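Local coordinates for branched-chain amino acid aminotransferase (Thermoproteus uzoniensis, PDB 5CE8), which probably catalyses the pyridoxal 5'-phosphate-dependent exchange of amino groups between the branched-chain amino acids leucine, isoleucine or valine and 2-oxoglutarate, at residues 55-60 and 87-92; 74-79 and 106-111; 204-209 and 246-251. All coordinates share one frame; numbering follows the deposited sequence.

Interaction 1 (55-60 and 87-92); sequences LYVFRL and KAVVET
L60 meets V89 and V90 of the helix with its two methyl groups, a simple example of how a branched tip lets one residue span two neighbours on a helix. Its CB does no touching here. The first torsion puts CG anti to the backbone N (chi1 -177°), which carries the branch point out toward the helix, and from CG the two methyls diverge. CD1 comes to 3.8 Å from V89 CG2 and to 4.1 Å from V89 CB, so that it rests against the shoulder of the valine; the two side chains run past each other in opposite senses. CD2 turns to the other neighbour and lies 4.2 Å from V90 CG2, a looser touch near a residue that is partly exposed. On strand 55-58, V57 also points its CB at the helix, yet its CG2 stops 4.5 Å from V89 CG1.

Helix 82-95 is thus laid against the antiparallel sheet of the small N-terminal domain in the class-IV aminotransferase fold, with V57 on strand 55-58 and L60 on the first turn of helix 60-74. Neighbouring strands complete the apolar layer: I46 touches both V57 and L60, while I104 touches V57 and V89. Between the two contributing residues the chain turns at R59, the N-cap position of helix 60-74, whose guanidinium heads away from the contact to form salt bridges with D62 and E226.

No hydrogen bond crosses the interface. On the helix itself A88 O is gripped twice by T92: the backbone N donates over 3.0 Å, and OG1 comes in at 2.8 Å from the opposite face of the A88 carbonyl plane, tilted 31° out of it.

Interaction 2 (74-79 and 106-111); sequences IGLDVP and PVAYIS
L76 reaches across to A108 and I110, closing the linker between helices 60-74 and 82-95 over strand 102-109, a member of the antiparallel sheet in the small domain of the class-IV aminotransferase fold. The packing is closest at the fork of the leucine. With CG anti to the backbone N (chi1 180°), CD2 is carried onto the strand, where it sits 3.7 Å from A108 O and 4.0 Å from A108 CB: the methyl rests on both the carbonyl oxygen and the small side chain. F40 and V42 also pack on L76, so this side of the contact is buried among apolar side chains.

V78 gives the looser half. It is partly exposed, and its CG2 comes only to 4.3 Å from the same A108 CB, so the alanine methyl is shared by two linker residues of unequal grip. V78 packs in addition on L68 and A71 of helix 60-74. Between and beyond these two residues the linker turns to solvent at G75, D77 and P79, G75 leaving the helix with positive phi (86°). On the strand, Y109 directs its CB away from the linker, and it and V107 pack against V31 and N37 of the second subunit. Past A108 the chain offers I110, whose CG1 lies 4.2 Å from L76 CD1, while I110 N donates to S35 OG.

Interaction 3 (204-209 and 246-251); sequences IVRRGV and REELYA
R206 N donates to V209 O over 2.9 Å, and V209 N returns a longer bond of 3.2 Å to R206 O, pinning both ends of the turn that begins at R206, the last residue of the strand; R206 itself faces E248 of the helix. The case illustrates how charges can neighbour each other without forming a bridge. R206 NE and E248 OE2 are 4.3 Å apart, and the carboxylate oxygen lies well out of the guanidinium plane, so no N-H points at it. Each group has its firmer partner elsewhere. R206 NH2 makes a salt bridge with E221 of the third subunit, while E248 OE1 accepts from the backbone N of T245, the residue just before helix 246-250.

R207 also engages E221 of that subunit, and its guanidinium has R206 NH2 lying 3.3 Å above one face, near the rim; the two arginines are thus gathered round one carboxylate.

The apolar grip comes from I204. Its CG1 stands between the backbone N and the carbonyl carbon (chi1 65°), which sends the tip to E248: I204 CD1 lies 3.8 Å from E248 O and 4.0 Å from E248 CB. The isoleucine and glutamate side chains cross at about a right angle. From the other branch, CG2 meets L249 CD2 at 3.7 Å; although L249 points its CB away, the tip of the chain swings back to the strand.

The axes of helix 246-250 and of strand residues 204-206 pass 9.2 Å apart at closest, with 78° between their directions. Far from the annotated cofactor residues, this is a helix lying across a strand that ends in the type I' turn of a β-hairpin, whose second strand is 209-212.

In the fold
Interactions 1 and 2 both pack on the same antiparallel sheet: helix 82-95 is followed by strand 102-109, and the two centres are about 20 Å apart, nearest atoms about 5 Å. Along the chain their segments alternate. Helix 60-74, from L60 to I74, carries the cofactor-binding residues H63 and R66. The side chain of L60 is about 5 Å from that of H63 and about 12 Å from the bound pyridoxal phosphate, whereas the side chain of V78 is about 11 Å from that of R66. Interaction 3 lies on the opposite side of the chain's centre, about 37 Å and 39 Å from the centres of interactions 1 and 2, where it borders other subunits.

Interaction 1 (55-60 and 87-92)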
loop_
_atom_site.group_PDB
_atom_site.type_symbol
_atom_site.label_atom_id
_atom_site.label_comp_id
_atom_site.label_asym_id
_atom_site.label_seq_id
_atom_site.Cartn_x
_atom_site.Cartn_y
_atom_site.Cartn_z
ATOM N N LEU A 55 -44.751 21.380 2.316
ATOM C CA LEU A 55 -43.735 20.358 2.000
ATOM C C LEU A 55 -42.505 21.130 1.636
ATOM O O LEU A 55 -42.570 21.900 0.671
ATOM C CB LEU A 55 -44.199 19.511 0.815
ATOM C CG LEU A 55 -43.285 18.323 0.422
ATOM C CD1 LEU A 55 -42.920 17.454 1.625
ATOM C CD2 LEU A 55 -43.934 17.454 -0.629
ATOM N N TYR A 56 -41.437 20.968 2.441
ATOM C CA TYR A 56 -40.111 21.666 2.249
ATOM C C TYR A 56 -39.038 20.688 1.752
ATOM O O TYR A 56 -38.767 19.626 2.351
ATOM C CB TYR A 56 -39.640 22.396 3.530
ATOM C CG TYR A 56 -40.625 23.535 3.881
ATOM C CD1 TYR A 56 -40.613 24.703 3.184
ATOM C CD2 TYR A 56 -41.603 23.366 4.858
ATOM C CE1 TYR A 56 -41.501 25.732 3.457
ATOM C CE2 TYR A 56 -42.519 24.391 5.150
ATOM C CZ TYR A 56 -42.485 25.560 4.396
ATOM O OH TYR A 56 -43.367 26.582 4.619
ATOM N N VAL A 57 -38.456 21.047 0.615
ATOM C CA VAL A 57 -37.354 20.285 0.068
ATOM C C VAL A 57 -36.052 20.781 0.743
ATOM O O VAL A 57 -35.845 21.985 0.858
ATOM C CB VAL A 57 -37.185 20.464 -1.426
ATOM C CG1 VAL A 57 -36.235 19.396 -1.936
ATOM C CG2 VAL A 57 -38.478 20.423 -2.270
ATOM N N PHE A 58 -35.272 19.858 1.284
ATOM C CA PHE A 58 -34.175 20.229 2.170
ATOM C C PHE A 58 -32.958 20.317 1.356
ATOM O O PHE A 58 -32.581 19.301 0.695
ATOM C CB PHE A 58 -33.941 19.252 3.263
ATOM C CG PHE A 58 -32.893 19.726 4.237
ATOM C CD1 PHE A 58 -33.121 20.883 5.052
ATOM C CD2 PHE A 58 -31.701 19.083 4.335
ATOM C CE1 PHE A 58 -32.128 21.369 5.877
ATOM C CE2 PHE A 58 -30.747 19.484 5.229
ATOM C CZ PHE A 58 -30.958 20.615 6.038
ATOM N N ARG A 59 -32.344 21.499 1.386
ATOM C CA ARG A 59 -31.107 21.917 0.670
ATOM C C ARG A 59 -31.056 21.550 -0.795
ATOM O O ARG A 59 -30.051 20.980 -1.339
ATOM C CB ARG A 59 -29.819 21.579 1.407
ATOM C CG ARG A 59 -29.834 22.099 2.816
ATOM C CD ARG A 59 -28.556 21.707 3.612
ATOM N NE ARG A 59 -27.398 22.360 3.044
ATOM C CZ ARG A 59 -26.247 22.584 3.693
ATOM N NH1 ARG A 59 -26.022 22.189 4.933
ATOM N NH2 ARG A 59 -25.324 23.288 3.129
ATOM N N LEU A 60 -32.141 21.940 -1.473
ATOM C CA LEU A 60 -32.271 21.561 -2.905
ATOM C C LEU A 60 -31.167 21.987 -3.794
ATOM O O LEU A 60 -30.560 21.179 -4.509
ATOM C CB LEU A 60 -33.561 22.136 -3.424
ATOM C CG LEU A 60 -34.026 21.866 -4.846
ATOM C CD1 LEU A 60 -33.897 20.376 -5.156
ATOM C CD2 LEU A 60 -35.437 22.451 -5.030
ATOM N N LYS A 87 -35.893 23.851 -10.011
ATOM C CA LYS A 87 -37.322 24.079 -10.453
ATOM C C LYS A 87 -38.042 22.837 -10.931
ATOM O O LYS A 87 -39.235 22.642 -10.594
ATOM C CB LYS A 87 -37.425 25.176 -11.511
ATOM N N ALA A 88 -37.305 21.989 -11.667
ATOM C CA ALA A 88 -37.802 20.716 -12.160
ATOM C C ALA A 88 -38.207 19.809 -11.036
ATOM O O ALA A 88 -39.225 19.155 -11.121
ATOM C CB ALA A 88 -36.776 19.989 -13.027
ATOM N N VAL A 89 -37.443 19.771 -9.959
ATOM C CA VAL A 89 -37.942 19.066 -8.772
ATOM C C VAL A 89 -39.280 19.544 -8.254
ATOM O O VAL A 89 -40.176 18.745 -7.922
ATOM C CB VAL A 89 -36.970 19.166 -7.575
ATOM C CG1 VAL A 89 -37.636 18.699 -6.328
ATOM C CG2 VAL A 89 -35.695 18.354 -7.805
ATOM N N VAL A 90 -39.348 20.853 -8.023
ATOM C CA VAL A 90 -40.534 21.489 -7.490
ATOM C C VAL A 90 -41.796 21.201 -8.331
ATOM O O VAL A 90 -42.863 20.895 -7.739
ATOM C CB VAL A 90 -40.277 23.008 -7.228
ATOM C CG1 VAL A 90 -41.547 23.824 -7.209
ATOM C CG2 VAL A 90 -39.511 23.158 -5.949
ATOM N N GLU A 91 -41.647 21.160 -9.655
ATOM C CA GLU A 91 -42.732 20.778 -10.557
ATOM C C GLU A 91 -43.056 19.346 -10.502
ATOM O O GLU A 91 -44.208 19.013 -10.610
ATOM C CB GLU A 91 -42.400 21.119 -11.996
ATOM C CG GLU A 91 -42.320 22.626 -12.250
ATOM C CD GLU A 91 -41.316 22.971 -13.343
ATOM O OE1 GLU A 91 -40.899 22.037 -14.048
ATOM O OE2 GLU A 91 -40.911 24.156 -13.508
ATOM N N THR A 92 -42.070 18.467 -10.336
ATOM C CA THR A 92 -42.388 17.023 -10.216
ATOM C C THR A 92 -43.192 16.708 -8.955
ATOM O O THR A 92 -44.171 15.896 -8.983
ATOM C CB THR A 92 -41.104 16.168 -10.202
ATOM O OG1 THR A 92 -40.327 16.574 -11.305
ATOM C CG2 THR A 92 -41.373 14.663 -10.279
#

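Interaction 2 (74-79 and 106-111)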
loop_
_atom_site.group_PDB
_atom_site.type_symbol
_atom_site.label_atom_id
_atom_site.label_comp_id
_atom_site.label_asym_id
_atom_site.label_seq_id
_atom_site.Cartn_x
_atom_site.Cartn_y
_atom_site.Cartn_z
ATOM N N ILE A 74 -16.536 13.497 -13.332
ATOM C CA ILE A 74 -16.465 12.245 -14.145
ATOM C C ILE A 74 -16.373 12.543 -15.639
ATOM O O ILE A 74 -16.140 11.641 -16.386
ATOM C CB ILE A 74 -17.597 11.185 -13.817
ATOM C CG1 ILE A 74 -19.044 11.567 -14.265
ATOM C CG2 ILE A 74 -17.509 10.783 -12.360
ATOM C CD1 ILE A 74 -19.948 10.370 -14.514
ATOM N N GLY A 75 -16.643 13.802 -16.045
ATOM C CA GLY A 75 -16.621 14.222 -17.482
ATOM C C GLY A 75 -17.986 13.925 -18.128
ATOM O O GLY A 75 -18.084 13.622 -19.332
ATOM N N LEU A 76 -19.047 13.953 -17.337
ATOM C CA LEU A 76 -20.400 13.795 -17.891
ATOM C C LEU A 76 -20.991 15.200 -18.193
ATOM O O LEU A 76 -20.796 16.120 -17.401
ATOM C CB LEU A 76 -21.189 13.087 -16.799
ATOM C CG LEU A 76 -22.620 12.825 -17.152
ATOM C CD1 LEU A 76 -22.675 11.886 -18.358
ATOM C CD2 LEU A 76 -23.322 12.278 -15.973
ATOM N N ASP A 77 -21.619 15.430 -19.359
ATOM C CA ASP A 77 -21.987 16.774 -19.760
ATOM C C ASP A 77 -23.484 16.880 -19.422
ATOM O O ASP A 77 -24.330 16.274 -20.084
ATOM C CB ASP A 77 -21.660 16.988 -21.250
ATOM C CG ASP A 77 -22.248 18.280 -21.842
ATOM O OD1 ASP A 77 -22.551 19.245 -21.138
ATOM O OD2 ASP A 77 -22.421 18.299 -23.073
ATOM N N VAL A 78 -23.793 17.645 -18.378
ATOM C CA VAL A 78 -25.189 17.821 -17.935
ATOM C C VAL A 78 -25.705 19.146 -18.486
ATOM O O VAL A 78 -25.273 20.196 -18.068
ATOM C CB VAL A 78 -25.288 17.729 -16.415
ATOM C CG1 VAL A 78 -26.714 18.008 -15.950
ATOM C CG2 VAL A 78 -24.864 16.344 -15.961
ATOM N N PRO A 79 -26.660 19.119 -19.436
ATOM C CA PRO A 79 -27.017 20.383 -20.063
ATOM C C PRO A 79 -28.047 21.210 -19.311
ATOM O O PRO A 79 -28.872 21.840 -19.923
ATOM C CB PRO A 79 -27.567 19.926 -21.427
ATOM C CG PRO A 79 -28.158 18.585 -21.154
ATOM C CD PRO A 79 -27.295 17.968 -20.101
ATOM N N PRO A 106 -32.603 12.429 -8.411
ATOM C CA PRO A 106 -32.114 12.912 -9.706
ATOM C C PRO A 106 -31.063 11.949 -10.176
ATOM O O PRO A 106 -30.145 11.610 -9.387
ATOM C CB PRO A 106 -31.497 14.273 -9.412
ATOM C CG PRO A 106 -31.904 14.620 -8.124
ATOM C CD PRO A 106 -32.354 13.394 -7.362
ATOM N N VAL A 107 -31.182 11.485 -11.421
ATOM C CA VAL A 107 -30.252 10.645 -12.011
ATOM C C VAL A 107 -29.872 11.179 -13.381
ATOM O O VAL A 107 -30.727 11.463 -14.192
ATOM C CB VAL A 107 -30.655 9.181 -12.054
ATOM C CG1 VAL A 107 -31.966 8.939 -12.703
ATOM C CG2 VAL A 107 -29.557 8.347 -12.675
ATOM N N ALA A 108 -28.587 11.431 -13.562
ATOM C CA ALA A 108 -27.997 11.837 -14.818
ATOM C C ALA A 108 -27.224 10.679 -15.495
ATOM O O ALA A 108 -26.217 10.151 -14.900
ATOM C CB ALA A 108 -26.962 12.900 -14.560
ATOM N N TYR A 109 -27.488 10.464 -16.787
ATOM C CA TYR A 109 -27.001 9.247 -17.522
ATOM C C TYR A 109 -27.155 9.448 -19.032
ATOM O O TYR A 109 -27.824 10.359 -19.472
ATOM C CB TYR A 109 -27.827 8.015 -17.084
ATOM C CG TYR A 109 -29.244 8.250 -17.469
ATOM C CD1 TYR A 109 -30.071 9.000 -16.653
ATOM C CD2 TYR A 109 -29.696 7.931 -18.727
ATOM C CE1 TYR A 109 -31.409 9.305 -17.029
ATOM C CE2 TYR A 109 -31.023 8.205 -19.096
ATOM C CZ TYR A 109 -31.886 8.925 -18.263
ATOM O OH TYR A 109 -33.206 9.297 -18.679
ATOM N N ILE A 110 -26.521 8.582 -19.827
ATOM C CA ILE A 110 -26.522 8.722 -21.228
ATOM C C ILE A 110 -27.729 7.916 -21.832
ATOM O O ILE A 110 -27.858 6.736 -21.569
ATOM C CB ILE A 110 -25.159 8.298 -21.799
ATOM C CG1 ILE A 110 -24.128 9.369 -21.422
ATOM C CG2 ILE A 110 -25.242 8.106 -23.332
ATOM C CD1 ILE A 110 -22.689 8.917 -21.484
ATOM N N SER A 111 -28.616 8.597 -22.568
ATOM C CA SER A 111 -29.776 7.967 -23.148
ATOM C C SER A 111 -29.439 7.323 -24.551
ATOM O O SER A 111 -30.187 6.543 -25.032
ATOM C CB SER A 111 -30.924 8.996 -23.214
ATOM O OG SER A 111 -30.555 9.980 -24.123
#

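Interaction 3 (204-209 and 246-251)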
loop_
_atom_site.group_PDB
_atom_site.type_symbol
_atom_site.label_atom_id
_atom_site.label_comp_id
_atom_site.label_asym_id
_atom_site.label_seq_id
_atom_site.Cartn_x
_atom_site.Cartn_y
_atom_site.Cartn_z
ATOM N N ILE A 204 -18.047 9.944 15.279
ATOM C CA ILE A 204 -18.011 9.404 16.624
ATOM C C ILE A 204 -17.996 10.530 17.653
ATOM O O ILE A 204 -17.635 11.588 17.336
ATOM C CB ILE A 204 -16.821 8.434 16.807
ATOM C CG1 ILE A 204 -15.498 9.182 16.672
ATOM C CG2 ILE A 204 -16.990 7.248 15.832
ATOM C CD1 ILE A 204 -14.311 8.320 17.061
ATOM N N VAL A 205 -18.254 10.213 18.921
ATOM C CA VAL A 205 -17.946 11.135 20.005
ATOM C C VAL A 205 -16.911 10.472 20.887
ATOM O O VAL A 205 -17.010 9.382 21.269
ATOM C CB VAL A 205 -19.107 11.630 20.799
ATOM C CG1 VAL A 205 -18.721 12.715 21.747
ATOM C CG2 VAL A 205 -20.180 12.224 19.923
ATOM N N ARG A 206 -15.864 11.190 21.176
ATOM C CA ARG A 206 -14.767 10.585 21.898
ATOM C C ARG A 206 -14.371 11.680 22.823
ATOM O O ARG A 206 -13.793 12.682 22.397
ATOM C CB ARG A 206 -13.667 10.215 20.953
ATOM C CG ARG A 206 -12.392 9.715 21.593
ATOM C CD ARG A 206 -11.409 9.296 20.515
ATOM N NE ARG A 206 -10.235 8.712 21.162
ATOM C CZ ARG A 206 -9.311 9.435 21.769
ATOM N NH1 ARG A 206 -9.403 10.759 21.779
ATOM N NH2 ARG A 206 -8.276 8.841 22.351
ATOM N N ARG A 207 -14.679 11.465 24.116
ATOM C CA ARG A 207 -14.233 12.410 25.178
ATOM C C ARG A 207 -14.664 13.857 24.871
ATOM O O ARG A 207 -13.866 14.827 24.919
ATOM C CB ARG A 207 -12.706 12.394 25.299
ATOM C CG ARG A 207 -12.125 11.037 25.402
ATOM C CD ARG A 207 -10.679 11.002 25.905
ATOM N NE ARG A 207 -10.343 9.574 25.737
ATOM C CZ ARG A 207 -9.135 9.033 25.675
ATOM N NH1 ARG A 207 -8.069 9.791 25.818
ATOM N NH2 ARG A 207 -9.004 7.713 25.458
ATOM N N GLY A 208 -15.922 13.960 24.528
ATOM C CA GLY A 208 -16.602 15.237 24.387
ATOM C C GLY A 208 -16.375 15.884 23.082
ATOM O O GLY A 208 -16.812 17.007 22.868
ATOM N N VAL A 209 -15.671 15.205 22.193
ATOM C CA VAL A 209 -15.360 15.782 20.936
ATOM C C VAL A 209 -15.927 14.920 19.840
ATOM O O VAL A 209 -15.671 13.683 19.752
ATOM C CB VAL A 209 -13.848 15.839 20.727
ATOM C CG1 VAL A 209 -13.620 16.394 19.349
ATOM C CG2 VAL A 209 -13.197 16.700 21.820
ATOM N N ARG A 246 -10.526 1.910 13.521
ATOM C CA ARG A 246 -11.329 0.935 14.114
ATOM C C ARG A 246 -11.329 0.915 15.691
ATOM O O ARG A 246 -12.365 0.895 16.264
ATOM C CB ARG A 246 -10.904 -0.335 13.504
ATOM C CG ARG A 246 -11.411 -1.646 14.053
ATOM C CD ARG A 246 -10.622 -2.663 13.190
ATOM N NE ARG A 246 -11.542 -3.667 13.061
ATOM C CZ ARG A 246 -11.830 -4.403 12.033
ATOM N NH1 ARG A 246 -11.060 -4.559 10.947
ATOM N NH2 ARG A 246 -12.910 -5.117 12.306
ATOM N N GLU A 247 -10.161 0.951 16.299
ATOM C CA GLU A 247 -9.992 1.135 17.754
ATOM C C GLU A 247 -10.752 2.311 18.386
ATOM O O GLU A 247 -11.396 2.133 19.391
ATOM C CB GLU A 247 -8.488 1.146 18.180
ATOM C CG GLU A 247 -7.716 -0.092 17.636
ATOM C CD GLU A 247 -6.956 0.286 16.443
ATOM O OE1 GLU A 247 -7.594 0.381 15.361
ATOM O OE2 GLU A 247 -5.764 0.528 16.630
ATOM N N GLU A 248 -10.800 3.445 17.741
ATOM C CA GLU A 248 -11.529 4.636 18.210
ATOM C C GLU A 248 -13.009 4.394 18.019
ATOM O O GLU A 248 -13.814 4.920 18.772
ATOM C CB GLU A 248 -11.115 5.904 17.444
ATOM C CG GLU A 248 -9.665 6.251 17.659
ATOM C CD GLU A 248 -9.208 7.359 16.780
ATOM O OE1 GLU A 248 -9.578 7.343 15.570
ATOM O OE2 GLU A 248 -8.399 8.228 17.285
ATOM N N LEU A 249 -13.387 3.587 17.054
ATOM C CA LEU A 249 -14.825 3.308 16.908
ATOM C C LEU A 249 -15.340 2.380 18.104
ATOM O O LEU A 249 -16.451 2.582 18.714
ATOM C CB LEU A 249 -15.063 2.547 15.627
ATOM C CG LEU A 249 -16.063 3.045 14.571
ATOM C CD1 LEU A 249 -16.393 1.847 13.688
ATOM C CD2 LEU A 249 -17.328 3.668 15.117
ATOM N N TYR A 250 -14.580 1.304 18.302
ATOM C CA TYR A 250 -14.806 0.287 19.342
ATOM C C TYR A 250 -14.915 0.926 20.724
ATOM O O TYR A 250 -15.670 0.420 21.556
ATOM C CB TYR A 250 -13.675 -0.726 19.305
ATOM C CG TYR A 250 -13.720 -1.832 18.237
ATOM C CD1 TYR A 250 -14.629 -1.810 17.150
ATOM C CD2 TYR A 250 -12.848 -2.850 18.304
ATOM C CE1 TYR A 250 -14.634 -2.828 16.191
ATOM C CE2 TYR A 250 -12.785 -3.837 17.378
ATOM C CZ TYR A 250 -13.743 -3.853 16.336
ATOM O OH TYR A 250 -13.658 -4.866 15.444
ATOM N N ALA A 251 -14.051 1.903 20.994
ATOM C CA ALA A 251 -13.904 2.675 22.231
ATOM C C ALA A 251 -14.682 3.958 22.304
ATOM O O ALA A 251 -14.599 4.685 23.274
ATOM C CB ALA A 251 -12.419 2.998 22.429
#